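Local coordinates for periplasmic binding protein (Agrobacterium tumefaciens str. B6, PDB 5L9G) that binds the opine mannopine in the periplasm and probably delivers it to an ABC transporter for uptake into the bacterium, at residues G109-D113 / S114-N118; G228-Q231 / G232-D236. One frame throughout, in Å; residues are numbered along the deposited sequence.

Contact 1. Residues G109-D113 / S114-N118; sequences GSVTD and SFVAN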
loop_
_atom_site.group_PDB
_atom_site.type_symbol
_atom_site.label_atom_id
_atom_site.label_comp_id
_atom_site.label_asym_id
_atom_site.label_seq_id
_atom_site.Cartn_x
_atom_site.Cartn_y
_atom_site.Cartn_z
ATOM N N GLY A 109 -8.866 8.459 11.619
ATOM C CA GLY A 109 -9.312 8.287 10.239
ATOM C C GLY A 109 -9.003 6.931 9.628
ATOM O O GLY A 109 -9.472 6.641 8.523
ATOM N N SER A 110 -8.245 6.070 10.347
ATOM C CA SER A 110 -7.843 4.746 9.845
ATOM C C SER A 110 -8.930 3.657 9.980
ATOM O O SER A 110 -8.741 2.537 9.485
ATOM C CB SER A 110 -6.540 4.300 10.490
ATOM O OG SER A 110 -6.746 3.826 11.809
ATOM N N VAL A 111 -10.051 3.982 10.652
ATOM C CA VAL A 111 -11.178 3.065 10.822
ATOM C C VAL A 111 -12.441 3.789 10.338
ATOM O O VAL A 111 -12.784 4.844 10.877
ATOM C CB VAL A 111 -11.314 2.528 12.278
ATOM C CG1 VAL A 111 -12.552 1.631 12.429
ATOM C CG2 VAL A 111 -10.050 1.779 12.725
ATOM N N THR A 112 -13.101 3.255 9.295
ATOM C CA THR A 112 -14.332 3.855 8.756
ATOM C C THR A 112 -15.472 2.892 9.083
ATOM O O THR A 112 -15.217 1.857 9.708
ATOM C CB THR A 112 -14.215 4.099 7.227
ATOM O OG1 THR A 112 -14.333 2.850 6.539
ATOM C CG2 THR A 112 -12.923 4.826 6.817
ATOM N N ASP A 113 -16.713 3.190 8.627
ATOM C CA ASP A 113 -17.843 2.270 8.837
ATOM C C ASP A 113 -17.711 0.984 7.984
ATOM O O ASP A 113 -18.513 0.066 8.148
ATOM C CB ASP A 113 -19.178 2.980 8.522
ATOM C CG ASP A 113 -19.346 3.499 7.097
ATOM O OD1 ASP A 113 -18.492 3.183 6.237
ATOM O OD2 ASP A 113 -20.343 4.203 6.838
ATOM N N SER A 114 -16.706 0.932 7.065
ATOM C CA SER A 114 -16.518 -0.182 6.129
ATOM C C SER A 114 -15.083 -0.708 6.043
ATOM O O SER A 114 -14.786 -1.520 5.167
ATOM C CB SER A 114 -16.973 0.261 4.741
ATOM O OG SER A 114 -18.314 0.723 4.776
ATOM N N PHE A 115 -14.193 -0.249 6.922
ATOM C CA PHE A 115 -12.770 -0.578 6.839
ATOM C C PHE A 115 -12.103 -0.473 8.198
ATOM O O PHE A 115 -12.350 0.496 8.932
ATOM C CB PHE A 115 -12.127 0.424 5.851
ATOM C CG PHE A 115 -10.621 0.469 5.695
ATOM C CD1 PHE A 115 -9.839 1.242 6.546
ATOM C CD2 PHE A 115 -9.997 -0.203 4.652
ATOM C CE1 PHE A 115 -8.445 1.306 6.382
ATOM C CE2 PHE A 115 -8.613 -0.123 4.476
ATOM C CZ PHE A 115 -7.851 0.647 5.335
ATOM N N VAL A 116 -11.233 -1.446 8.505
ATOM C CA VAL A 116 -10.432 -1.483 9.732
ATOM C C VAL A 116 -8.960 -1.585 9.313
ATOM O O VAL A 116 -8.567 -2.574 8.682
ATOM C CB VAL A 116 -10.828 -2.617 10.731
ATOM C CG1 VAL A 116 -9.923 -2.588 11.962
ATOM C CG2 VAL A 116 -12.287 -2.510 11.160
ATOM N N ALA A 117 -8.147 -0.583 9.684
ATOM C CA ALA A 117 -6.711 -0.577 9.368
ATOM C C ALA A 117 -6.005 -1.779 10.003
ATOM O O ALA A 117 -6.403 -2.243 11.083
ATOM C CB ALA A 117 -6.066 0.708 9.874
ATOM N N ASN A 118 -4.989 -2.314 9.313
ATOM C CA ASN A 118 -4.164 -3.355 9.893
ATOM C C ASN A 118 -2.681 -2.906 9.936
ATOM O O ASN A 118 -1.903 -3.488 10.692
ATOM C CB ASN A 118 -4.339 -4.738 9.197
ATOM C CG ASN A 118 -3.644 -4.923 7.858
ATOM O OD1 ASN A 118 -3.204 -3.982 7.195
ATOM N ND2 ASN A 118 -3.476 -6.167 7.438
#

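Contact 2. Residues G228-Q231 / G232-D236; sequences GRVQ and GAIND. With MO0 (mannopine), chain C.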
loop_
_atom_site.group_PDB
_atom_site.type_symbol
_atom_site.label_atom_id
_atom_site.label_comp_id
_atom_site.label_asym_id
_atom_site.label_seq_id
_atom_site.Cartn_x
_atom_site.Cartn_y
_atom_site.Cartn_z
ATOM N N GLY A 228 8.216 -2.636 2.522
ATOM C CA GLY A 228 8.352 -4.035 2.950
ATOM C C GLY A 228 8.877 -4.926 1.836
ATOM O O GLY A 228 9.753 -5.766 2.066
ATOM N N ARG A 229 8.396 -4.693 0.614
ATOM C CA ARG A 229 8.852 -5.440 -0.572
ATOM C C ARG A 229 10.331 -5.153 -0.825
ATOM O O ARG A 229 11.109 -6.077 -1.098
ATOM C CB ARG A 229 8.015 -5.068 -1.811
ATOM C CG ARG A 229 6.489 -5.189 -1.616
ATOM C CD ARG A 229 6.008 -6.608 -1.234
ATOM N NE ARG A 229 4.541 -6.651 -1.192
ATOM C CZ ARG A 229 3.810 -7.721 -1.495
ATOM N NH1 ARG A 229 4.401 -8.868 -1.837
ATOM N NH2 ARG A 229 2.483 -7.655 -1.469
ATOM N N VAL A 230 10.722 -3.869 -0.680
ATOM C CA VAL A 230 12.125 -3.454 -0.909
ATOM C C VAL A 230 13.040 -4.086 0.138
ATOM O O VAL A 230 14.059 -4.667 -0.228
ATOM C CB VAL A 230 12.283 -1.917 -0.950
ATOM C CG1 VAL A 230 13.764 -1.519 -1.090
ATOM C CG2 VAL A 230 11.469 -1.314 -2.094
ATOM N N GLN A 231 12.706 -3.923 1.428
ATOM C CA GLN A 231 13.532 -4.478 2.499
ATOM C C GLN A 231 13.674 -6.013 2.365
ATOM O O GLN A 231 14.772 -6.545 2.555
ATOM C CB GLN A 231 13.015 -4.050 3.893
ATOM C CG GLN A 231 13.973 -4.516 5.025
ATOM C CD GLN A 231 15.391 -3.956 4.910
ATOM O OE1 GLN A 231 16.390 -4.678 4.834
ATOM N NE2 GLN A 231 15.518 -2.656 4.854
ATOM N N GLY A 232 12.578 -6.683 2.008
ATOM C CA GLY A 232 12.563 -8.131 1.780
ATOM C C GLY A 232 13.515 -8.541 0.654
ATOM O O GLY A 232 14.256 -9.516 0.798
ATOM N N ALA A 233 13.569 -7.754 -0.440
ATOM C CA ALA A 233 14.488 -8.033 -1.549
ATOM C C ALA A 233 15.953 -7.847 -1.102
ATOM O O ALA A 233 16.794 -8.697 -1.378
ATOM C CB ALA A 233 14.177 -7.127 -2.731
ATOM N N ILE A 234 16.238 -6.760 -0.351
ATOM C CA ILE A 234 17.579 -6.482 0.184
ATOM C C ILE A 234 17.990 -7.626 1.138
ATOM O O ILE A 234 19.133 -8.110 1.071
ATOM C CB ILE A 234 17.611 -5.082 0.870
ATOM C CG1 ILE A 234 17.405 -3.978 -0.213
ATOM C CG2 ILE A 234 18.950 -4.871 1.656
ATOM C CD1 ILE A 234 17.163 -2.545 0.353
ATOM N N ASN A 235 17.056 -8.072 2.015
ATOM C CA ASN A 235 17.331 -9.198 2.934
ATOM C C ASN A 235 17.702 -10.471 2.144
ATOM O O ASN A 235 18.553 -11.262 2.583
ATOM C CB ASN A 235 16.110 -9.483 3.819
ATOM C CG ASN A 235 15.863 -8.457 4.902
ATOM O OD1 ASN A 235 14.811 -8.452 5.548
ATOM N ND2 ASN A 235 16.792 -7.536 5.091
ATOM N N ASP A 236 17.107 -10.620 0.964
ATOM C CA ASP A 236 17.340 -11.745 0.047
ATOM C C ASP A 236 18.601 -11.577 -0.824
ATOM O O ASP A 236 18.865 -12.413 -1.704
ATOM C CB ASP A 236 16.084 -11.996 -0.819
ATOM C CG ASP A 236 14.922 -12.585 -0.051
ATOM O OD1 ASP A 236 15.149 -13.112 1.072
ATOM O OD2 ASP A 236 13.791 -12.524 -0.562
HETATM O OAB MO0 C . -6.782 -1.685 -2.443
HETATM C CAF MO0 C . -6.345 -2.690 -3.316
HETATM C CAG MO0 C . -4.835 -2.742 -3.465
HETATM O OAC MO0 C . -4.431 -1.892 -4.481
HETATM C CAH MO0 C . -4.072 -2.561 -2.175
HETATM O OAM MO0 C . -4.473 -3.465 -1.214
HETATM C CAI MO0 C . -2.549 -2.551 -2.310
HETATM O OAD MO0 C . -2.082 -3.770 -2.803
HETATM C CAJ MO0 C . -1.867 -2.135 -1.038
HETATM O OAE MO0 C . -2.303 -0.855 -0.678
HETATM C CAK MO0 C . -0.333 -2.216 -1.078
HETATM N N MO0 C . 0.135 -2.965 0.096
HETATM C CA MO0 C . 1.607 -2.896 0.271
HETATM C C MO0 C . 2.244 -4.186 -0.189
HETATM O O MO0 C . 1.543 -5.046 -0.763
HETATM C CB MO0 C . 2.023 -2.558 1.682
HETATM C CG MO0 C . 1.899 -3.733 2.629
HETATM C CD MO0 C . 1.812 -3.331 4.060
HETATM O OE1 MO0 C . 2.974 -3.422 4.837
HETATM N NE2 MO0 C . 0.767 -2.935 4.602
HETATM O OXT MO0 C . 3.493 -4.388 -0.064
#

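Contact 1. Residues G109-D113 / S114-N118
Residues 110-113 and 114-117 run antiparallel, with Val111 facing Val116 as a non-hydrogen-bonded pair whose CA atoms are 4.7 Å apart. The chain reverses over Asp113 and Ser114. Just outside the turn, Thr112 N donates to Phe115 O in the carbonyl plane (2.9 Å), while the bond from Ala117 N to Ser110 O is weak. Thr112 suits the turn because its hydroxyl, set between its own N and carbonyl carbon (chi1 75°), reaches forward to accept Ser114 N at 3.1 Å, an ST turn with a nearly straight bond (161°). Asp113 OD1 takes the hydroxyl of Ser114 at 2.9 Å, met from above the carboxylate plane, and also forms a salt bridge with Lys88 of helix 84-89.

Val111 and Val116 share one face of the hairpin, where CG1 of the first meets CG2 of the second at 4.3 Å among Leu96 and Val101. Phe115 lies on the other face; with CG anti to the backbone N (chi1 171°), its ring is carried back along the hairpin and presents its edge to Ser110 O, 3.4 Å from CE1. Small residues allow close approach at the open end, CB of Ser110 to CB of Ala117 being 3.7 Å, while Ser110 OG bonds Pro107 O. This is a short beta hairpin, leading into the long strand 115-128 of the mixed sheet of the binding protein.

Contact 2. Residues G228-Q231 / G232-D236
Arg229 meets the carboxylate of mannopine with an edge of its guanidinium, the carboxylate carbon lying in the guanidinium plane. NE donates to OXT at 2.7 Å and NH2 to O at 2.9 Å. Both bonds are nearly straight, 165° and 168°, so the carboxylate is held by a bidentate pair of hydrogen bonds. NH2 has a second acceptor in Gly29 O, and Phe286 packs against the side chain. The arginine chain bends at chi2 and then extends through chi3, which carries its flat end away from the helix toward the ligand.

A second pair of flat groups lies one turn apart, where the amides of Gln231 and Asn235 are turned 46° from each other. Gln231 OE1 comes within 2.9 Å of Asn235 ND2; glutamine suits its place because its NE2 can donate to the hydroxyl of Tyr242. Beneath them the backbone is regular helix, with Asn235 N donating to Gln231 O at 2.8 Å and equivalent bonds from Gly232, Ala233 and Ile234. Branched Val230 and Ile234 lie side by side, CG1 to CD1 at 3.8 Å, and both touch Tyr242. Ala233, with only a methyl group, fits against Ile215 of helix 208-216.

Two parallel N-H bonds recognise position as well as charge, fixing the rotation of the carboxylate about its bond to CA. The arginine stands near the start of helix 227-235, whose N-terminal end would probably add to the favourable field felt by the anion.

Overall arrangement
Contact 1 and contact 2 lie on opposite sides of the chain's centre, their centres 27 Å apart and their nearest atoms about 11 Å apart. Mannopine relates them. Contact 2 binds it directly through Arg229, whereas contact 1 lies close to the pocket: the side chain of Phe115 is about 7 Å from the ligand, and Ser119, which follows residues 114-118, hydrogen-bonds it. Strand 115-128 supplies a second link, since it begins in the hairpin of contact 1 and farther along packs Leu124 and Ala126 against Val230 of contact 2. Such placement is consistent with a periplasmic binding protein enclosing its ligand between parts of the fold.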